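Local structure of putative glucarate dehydratase (Pseudomonas fluorescens, 4IT1) at residues Gly66-Ser70 / His346-Ser350; Asp142-Arg146 / Pro400-Glu405; Leu152-Leu156 / Leu322-Gln326. The protein probably catalyses the magnesium-dependent dehydration of D-glucarate to 5-dehydro-4-deoxy-D-glucarate, as a member of the enolase superfamily. All blocks are in the same frame, centred on the assembly; numbering follows the deposited sequence.

Interaction 1: Gly66-Ser70 / His346-Ser350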
loop_
_atom_site.group_PDB
_atom_site.type_symbol
_atom_site.label_atom_id
_atom_site.label_comp_id
_atom_site.label_asym_id
_atom_site.label_seq_id
_atom_site.Cartn_x
_atom_site.Cartn_y
_atom_site.Cartn_z
ATOM N N GLY A 66 10.455 4.116 -21.295
ATOM C CA GLY A 66 10.274 4.509 -19.891
ATOM C C GLY A 66 11.522 5.145 -19.295
ATOM O O GLY A 66 12.632 4.656 -19.503
ATOM N N LEU A 67 11.336 6.232 -18.547
ATOM C CA LEU A 67 12.447 7.015 -17.996
ATOM C C LEU A 67 12.599 6.915 -16.469
ATOM O O LEU A 67 11.623 6.688 -15.751
ATOM C CB LEU A 67 12.311 8.491 -18.390
ATOM C CG LEU A 67 12.211 8.887 -19.864
ATOM C CD1 LEU A 67 12.143 10.402 -19.961
ATOM C CD2 LEU A 67 13.382 8.352 -20.679
ATOM N N GLY A 68 13.834 7.110 -15.996
ATOM C CA GLY A 68 14.166 7.123 -14.566
ATOM C C GLY A 68 15.267 8.112 -14.193
ATOM O O GLY A 68 16.081 8.502 -15.031
ATOM N N GLU A 69 15.274 8.527 -12.930
ATOM C CA GLU A 69 16.314 9.394 -12.380
ATOM C C GLU A 69 16.629 8.918 -10.960
ATOM O O GLU A 69 15.716 8.621 -10.185
ATOM C CB GLU A 69 15.848 10.848 -12.365
ATOM C CG GLU A 69 16.937 11.864 -12.089
ATOM C CD GLU A 69 16.406 13.272 -11.873
ATOM O OE1 GLU A 69 15.386 13.649 -12.493
ATOM O OE2 GLU A 69 17.024 14.015 -11.083
ATOM N N SER A 70 17.917 8.834 -10.622
ATOM C CA SER A 70 18.325 8.350 -9.298
ATOM C C SER A 70 19.631 8.959 -8.785
ATOM O O SER A 70 20.048 10.027 -9.235
ATOM C CB SER A 70 18.408 6.824 -9.282
ATOM O OG SER A 70 18.404 6.354 -7.949
ATOM N N HIS A 346 17.898 17.207 -7.829
ATOM C CA HIS A 346 17.230 16.368 -8.814
ATOM C C HIS A 346 16.877 17.168 -10.066
ATOM O O HIS A 346 16.925 18.404 -10.071
ATOM C CB HIS A 346 15.949 15.788 -8.209
ATOM C CG HIS A 346 14.931 16.831 -7.871
ATOM N ND1 HIS A 346 13.867 17.124 -8.694
ATOM C CD2 HIS A 346 14.843 17.684 -6.822
ATOM C CE1 HIS A 346 13.155 18.097 -8.157
ATOM N NE2 HIS A 346 13.726 18.456 -7.022
ATOM N N LEU A 347 16.511 16.448 -11.119
ATOM C CA LEU A 347 16.040 17.070 -12.343
ATOM C C LEU A 347 14.552 16.803 -12.566
ATOM O O LEU A 347 13.872 16.221 -11.708
ATOM C CB LEU A 347 16.873 16.607 -13.541
ATOM C CG LEU A 347 18.369 16.955 -13.515
ATOM C CD1 LEU A 347 19.059 16.357 -14.730
ATOM C CD2 LEU A 347 18.631 18.456 -13.437
ATOM N N GLY A 348 14.068 17.232 -13.728
ATOM C CA GLY A 348 12.656 17.179 -14.077
ATOM C C GLY A 348 12.000 15.818 -13.992
ATOM O O GLY A 348 10.822 15.728 -13.630
ATOM N N ILE A 349 12.749 14.767 -14.336
ATOM C CA ILE A 349 12.239 13.397 -14.263
ATOM C C ILE A 349 11.771 13.083 -12.836
ATOM O O ILE A 349 10.612 12.709 -12.615
ATOM C CB ILE A 349 13.283 12.349 -14.722
ATOM C CG1 ILE A 349 13.708 12.603 -16.174
ATOM C CG2 ILE A 349 12.735 10.936 -14.542
ATOM C CD1 ILE A 349 14.727 11.620 -16.719
ATOM N N SER A 350 12.672 13.255 -11.873
ATOM C CA SER A 350 12.333 13.064 -10.468
ATOM C C SER A 350 11.126 13.913 -10.080
ATOM O O SER A 350 10.188 13.420 -9.444
ATOM C CB SER A 350 13.531 13.390 -9.568
ATOM O OG SER A 350 14.486 12.344 -9.601
HETATM O O HOH W 1 12.986 9.914 -10.191
#
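The carboxylate of E69 reaches lengthwise from its strand into the first turn of the helix that begins after L347. CG stands anti to the backbone N (chi1 -168°) and the chain runs straight on from there, so that the side chain spans the gap to the backbone amides beyond. E69 OE1 accepts the amide of S350 N at 2.8 Å in a nearly straight bond (168°), although the N-H comes down from above the carboxylate plane, 50° out of it. E69 OE2 takes the amide of L347, in a bond modelled so short that its exact length is doubtful. OE2 also has a second, charged partner in R53, on strand 50-60.

A glutamate suits this place because helix 348-360 turns its N-terminal end toward it, where the helix dipole would probably favour an anion. Strand 65-70 belongs to the antiparallel sheet of the capping domain and helix 348-360 to the barrel, as in other enolase-superfamily enzymes, so E69 bridges two domains. H346 and the predicted proton acceptor H342 have side chains about 7 Å apart. Replacing E69 with an alanine removes the carboxylate, which would probably leave the amides of L347 and S350 without their acceptor and R53 without its anionic mate.

Beside the polar grip, I349 lays its apolar branches along the strand. Its CG2 rests 3.8 Å from E69 CB, while I349 CD1 extends to 3.8 Å from G68 O and approaches L67 CB. S350 OG lies over one face of the carboxylate, 3.1 Å from E69 CD, and is held by H317 and R53. A water ties S350 OG to the backbone oxygen of E69, lying 3.0 Å from E69 O.

Interaction 2: Asp142-Arg146 / Pro400-Glu405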
loop_
_atom_site.group_PDB
_atom_site.type_symbol
_atom_site.label_atom_id
_atom_site.label_comp_id
_atom_site.label_asym_id
_atom_site.label_seq_id
_atom_site.Cartn_x
_atom_site.Cartn_y
_atom_site.Cartn_z
ATOM N N ASP A 142 6.578 4.227 -15.940
ATOM C CA ASP A 142 6.575 5.179 -17.047
ATOM C C ASP A 142 6.440 4.442 -18.373
ATOM O O ASP A 142 5.799 4.939 -19.298
ATOM C CB ASP A 142 7.839 6.032 -17.057
ATOM C CG ASP A 142 7.804 7.118 -18.126
ATOM O OD1 ASP A 142 6.742 7.752 -18.304
ATOM O OD2 ASP A 142 8.838 7.342 -18.787
ATOM N N LEU A 143 7.031 3.251 -18.448
ATOM C CA LEU A 143 6.912 2.403 -19.623
ATOM C C LEU A 143 5.459 1.993 -19.819
ATOM O O LEU A 143 4.870 2.263 -20.869
ATOM C CB LEU A 143 7.779 1.149 -19.484
ATOM C CG LEU A 143 8.393 0.492 -20.726
ATOM C CD1 LEU A 143 8.209 -1.013 -20.643
ATOM C CD2 LEU A 143 7.827 1.008 -22.040
ATOM N N GLN A 144 4.898 1.338 -18.801
ATOM C CA GLN A 144 3.506 0.881 -18.804
ATOM C C GLN A 144 2.552 1.986 -19.243
ATOM O O GLN A 144 1.638 1.746 -20.026
ATOM C CB GLN A 144 3.104 0.395 -17.414
ATOM C CG GLN A 144 3.809 -0.867 -16.948
ATOM C CD GLN A 144 3.376 -1.309 -15.560
ATOM O OE1 GLN A 144 2.274 -0.997 -15.111
ATOM N NE2 GLN A 144 4.242 -2.053 -14.881
ATOM N N ALA A 145 2.791 3.195 -18.738
ATOM C CA ALA A 145 1.942 4.353 -18.992
ATOM C C ALA A 145 2.005 4.844 -20.439
ATOM O O ALA A 145 0.992 5.295 -20.983
ATOM C CB ALA A 145 2.294 5.476 -18.034
ATOM N N ARG A 146 3.192 4.768 -21.044
ATOM C CA ARG A 146 3.388 5.117 -22.456
ATOM C C ARG A 146 2.662 4.124 -23.381
ATOM O O ARG A 146 2.041 4.523 -24.371
ATOM C CB ARG A 146 4.884 5.170 -22.802
ATOM C CG ARG A 146 5.663 6.334 -22.195
ATOM C CD ARG A 146 5.561 7.581 -23.055
ATOM N NE ARG A 146 6.328 8.702 -22.511
ATOM C CZ ARG A 146 6.135 9.976 -22.850
ATOM N NH1 ARG A 146 5.190 10.305 -23.725
ATOM N NH2 ARG A 146 6.879 10.930 -22.305
ATOM N N PRO A 400 1.121 10.896 -21.892
ATOM C CA PRO A 400 1.431 9.510 -21.504
ATOM C C PRO A 400 2.621 9.418 -20.541
ATOM O O PRO A 400 3.617 10.136 -20.698
ATOM C CB PRO A 400 1.773 8.827 -22.837
ATOM C CG PRO A 400 1.244 9.727 -23.899
ATOM C CD PRO A 400 1.321 11.113 -23.337
ATOM N N GLY A 401 2.499 8.542 -19.546
ATOM C CA GLY A 401 3.518 8.383 -18.511
ATOM C C GLY A 401 3.855 9.673 -17.797
ATOM O O GLY A 401 2.965 10.399 -17.344
ATOM N N LEU A 402 5.150 9.961 -17.710
ATOM C CA LEU A 402 5.635 11.204 -17.118
ATOM C C LEU A 402 5.442 12.400 -18.054
ATOM O O LEU A 402 5.539 13.554 -17.621
ATOM C CB LEU A 402 7.116 11.072 -16.731
ATOM C CG LEU A 402 7.498 10.086 -15.622
ATOM C CD1 LEU A 402 8.999 9.853 -15.616
ATOM C CD2 LEU A 402 7.026 10.569 -14.257
ATOM N N GLY A 403 5.176 12.117 -19.332
ATOM C CA GLY A 403 5.030 13.155 -20.356
ATOM C C GLY A 403 6.321 13.913 -20.607
ATOM O O GLY A 403 6.322 15.141 -20.731
ATOM N N LEU A 404 7.425 13.175 -20.672
ATOM C CA LEU A 404 8.745 13.768 -20.833
ATOM C C LEU A 404 9.590 12.993 -21.844
ATOM O O LEU A 404 9.474 11.764 -21.966
ATOM C CB LEU A 404 9.471 13.823 -19.486
ATOM C CG LEU A 404 8.947 14.679 -18.330
ATOM C CD1 LEU A 404 9.775 14.389 -17.088
ATOM C CD2 LEU A 404 8.974 16.167 -18.655
ATOM N N GLU A 405 10.444 13.720 -22.564
ATOM C CA GLU A 405 11.333 13.106 -23.550
ATOM C C GLU A 405 12.791 13.529 -23.364
ATOM O O GLU A 405 13.084 14.708 -23.141
ATOM C CB GLU A 405 10.843 13.389 -24.979
ATOM C CG GLU A 405 9.662 12.515 -25.394
ATOM C CD GLU A 405 9.052 12.900 -26.731
ATOM O OE1 GLU A 405 9.465 13.916 -27.327
ATOM O OE2 GLU A 405 8.143 12.174 -27.186
#
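A type II' beta turn, P400 to G403, docks against D142, A145 and R146 on one side of helix 128-148, joining the capping domain to the loop after barrel strand 393-395. G401 occupies the second position of the turn with positive phi (55°), which favours glycine. A side chain there would also run into D142 OD1, which lies 3.3 Å from G401 CA. The turn closes through G403 N to P400 O, at 2.9 Å.

D142 OD1 accepts the amide of L402 N at 2.8 Å on its syn side, the donor 31° out of the carboxylate plane. The L402 side chain crosses that of D142 at about a right angle, with L402 CG 3.6 Å from D142 OD1, and its far end packs on I349 and M352 of helix 348-360.

R146 bends at chi2 (-85°), which folds its guanidinium back over the turn. P400 O sits above the centre of one face, 3.3 Å from R146 CZ, and the alpha carbon of L404 lies at the edge, in plane. The proline ring passes at a slant, with P400 CB 3.8 Å from R146 NH1.

With OD2 bonded to the amide of L67, the D142 carboxylate holds two backbone N-H groups, one with each oxygen. Over the R146 face, by contrast, the attraction of the carbonyl oxygen is probably electrostatic rather than a directed hydrogen bond.

Interaction 3: Leu152-Leu156 / Leu322-Gln326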
loop_
_atom_site.group_PDB
_atom_site.type_symbol
_atom_site.label_atom_id
_atom_site.label_comp_id
_atom_site.label_asym_id
_atom_site.label_seq_id
_atom_site.Cartn_x
_atom_site.Cartn_y
_atom_site.Cartn_z
ATOM N N LEU A 152 0.920 8.637 -15.885
ATOM C CA LEU A 152 1.406 7.633 -14.934
ATOM C C LEU A 152 0.437 7.495 -13.760
ATOM O O LEU A 152 0.066 6.386 -13.382
ATOM C CB LEU A 152 2.825 7.970 -14.448
ATOM C CG LEU A 152 3.710 6.826 -13.928
ATOM C CD1 LEU A 152 5.169 7.251 -13.929
ATOM C CD2 LEU A 152 3.309 6.351 -12.540
ATOM N N VAL A 153 0.008 8.637 -13.230
ATOM C CA VAL A 153 -0.923 8.708 -12.105
ATOM C C VAL A 153 -2.128 7.745 -12.211
ATOM O O VAL A 153 -2.622 7.255 -11.189
ATOM C CB VAL A 153 -1.361 10.170 -11.868
ATOM C CG1 VAL A 153 -2.190 10.702 -13.037
ATOM C CG2 VAL A 153 -2.095 10.312 -10.545
ATOM N N ASP A 154 -2.565 7.455 -13.441
ATOM C CA ASP A 154 -3.707 6.566 -13.682
ATOM C C ASP A 154 -3.416 5.112 -13.320
ATOM O O ASP A 154 -4.328 4.362 -12.943
ATOM C CB ASP A 154 -4.202 6.682 -15.134
ATOM C CG ASP A 154 -4.956 7.996 -15.406
ATOM O OD1 ASP A 154 -5.195 8.783 -14.460
ATOM O OD2 ASP A 154 -5.316 8.241 -16.578
ATOM N N LEU A 155 -2.147 4.721 -13.436
ATOM C CA LEU A 155 -1.684 3.411 -12.975
ATOM C C LEU A 155 -1.788 3.299 -11.464
ATOM O O LEU A 155 -1.941 2.206 -10.922
ATOM C CB LEU A 155 -0.230 3.183 -13.385
ATOM C CG LEU A 155 0.057 2.885 -14.851
ATOM C CD1 LEU A 155 1.484 3.283 -15.172
ATOM C CD2 LEU A 155 -0.186 1.416 -15.160
ATOM N N LEU A 156 -1.696 4.443 -10.794
ATOM C CA LEU A 156 -1.717 4.507 -9.342
ATOM C C LEU A 156 -3.114 4.849 -8.797
ATOM O O LEU A 156 -3.236 5.366 -7.684
ATOM C CB LEU A 156 -0.682 5.533 -8.855
ATOM C CG LEU A 156 0.705 5.540 -9.523
ATOM C CD1 LEU A 156 1.554 6.713 -9.052
ATOM C CD2 LEU A 156 1.441 4.230 -9.298
ATOM N N LEU A 322 7.195 4.350 -6.259
ATOM C CA LEU A 322 5.937 5.087 -6.233
ATOM C C LEU A 322 4.845 4.357 -5.471
ATOM O O LEU A 322 4.134 4.971 -4.682
ATOM C CB LEU A 322 5.494 5.451 -7.654
ATOM C CG LEU A 322 6.501 6.259 -8.489
ATOM C CD1 LEU A 322 5.939 6.550 -9.868
ATOM C CD2 LEU A 322 6.922 7.559 -7.813
ATOM N N ARG A 323 4.730 3.053 -5.692
ATOM C CA ARG A 323 3.733 2.249 -5.003
ATOM C C ARG A 323 4.034 2.101 -3.513
ATOM O O ARG A 323 3.106 2.065 -2.694
ATOM C CB ARG A 323 3.561 0.884 -5.672
ATOM C CG ARG A 323 2.745 0.958 -6.954
ATOM C CD ARG A 323 2.532 -0.405 -7.594
ATOM N NE ARG A 323 1.872 -0.262 -8.892
ATOM C CZ ARG A 323 1.701 -1.241 -9.777
ATOM N NH1 ARG A 323 2.140 -2.470 -9.530
ATOM N NH2 ARG A 323 1.082 -0.991 -10.922
ATOM N N ASP A 324 5.322 2.027 -3.171
ATOM C CA ASP A 324 5.752 1.954 -1.773
ATOM C C ASP A 324 5.439 3.259 -1.049
ATOM O O ASP A 324 5.068 3.255 0.129
ATOM C CB ASP A 324 7.255 1.630 -1.672
ATOM C CG ASP A 324 7.556 0.138 -1.815
ATOM O OD1 ASP A 324 6.616 -0.683 -1.916
ATOM O OD2 ASP A 324 8.753 -0.218 -1.819
ATOM N N THR A 325 5.598 4.369 -1.765
ATOM C CA THR A 325 5.237 5.695 -1.263
ATOM C C THR A 325 3.725 5.826 -0.953
ATOM O O THR A 325 3.336 6.519 -0.001
ATOM C CB THR A 325 5.689 6.787 -2.250
ATOM O OG1 THR A 325 7.119 6.770 -2.349
ATOM C CG2 THR A 325 5.268 8.151 -1.787
ATOM N N GLN A 326 2.893 5.148 -1.745
ATOM C CA GLN A 326 1.448 5.146 -1.533
ATOM C C GLN A 326 1.129 4.340 -0.283
ATOM O O GLN A 326 0.327 4.764 0.560
ATOM C CB GLN A 326 0.715 4.539 -2.733
ATOM C CG GLN A 326 0.859 5.306 -4.034
ATOM C CD GLN A 326 -0.043 4.756 -5.117
ATOM O OE1 GLN A 326 -1.238 5.050 -5.156
ATOM N NE2 GLN A 326 0.522 3.951 -6.001
#
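Residues L152 to L155 follow helical backbone angles but are linked by i to i+3 bonds, L155 N to L152 O at 2.8 Å and L156 N to V153 O at 3.0 Å, and this segment faces the first turn of helix 322-334, with L156 CA and R323 CA 7.3 Å apart. Segment 152-156 lies in the connection that leads from helix 128-148 of the capping domain to strand 163-170, the first strand of the barrel. Helix 322-334 is an outer helix of that modified TIM barrel, between parallel strands 311-314 and 338-341.

Leucines suit the interface because the contact is buried and chiefly apolar. L322 points its side chain at 152-156, and its CD1 branch meets the end of L152, whose CG lies anti to the backbone N (chi1 -156°), which swings the end of that side chain nearer to L322; the two side chains cross at a slant. L152 offers both methyls to this one branch, CD2 being the nearer. L152 also touches H356 of helix 348-360.

L156 meets both L322 and Q326, and takes more of the contact than any other residue. One of its methyls, CD1, lies 4.4 Å from L322 CB, and the side chain also rests on A360. Q326 extends its chain toward L156 and lays the amide end against it, Q326 CD being 3.9 Å from L156 CB. The long arginine R323 passes its aliphatic part by L156. R323 also packs on L155 of the second subunit.

At the start of the helix, the amides of L322 and R323 are both bonded by the carboxylate of E137, on helix 128-148, which fixes this turn to the capping domain. Close by, L156 CD2 stands 4.2 Å from R323 CG.

From the N terminus, strand 65-70 is the first segment met, and interaction 1 closes its loop only at 346-350. Helix 128-148 then opens interaction 2, which closes later, at 400-405, so these two loops cross. Interaction 3, from 152-156 to 322-326, lies wholly within both spans. Interaction 2 is the spatial middle: it touches interaction 1 through D142 and L67, and its G401 O meets L152 N of interaction 3 in a probable hydrogen bond. Interactions 1 and 3 do not touch, their nearest atoms being about 7 Å apart. Together the three fasten the capping domain and the connection that follows it to helices 322-334 and 348-360 and the 400-405 loop.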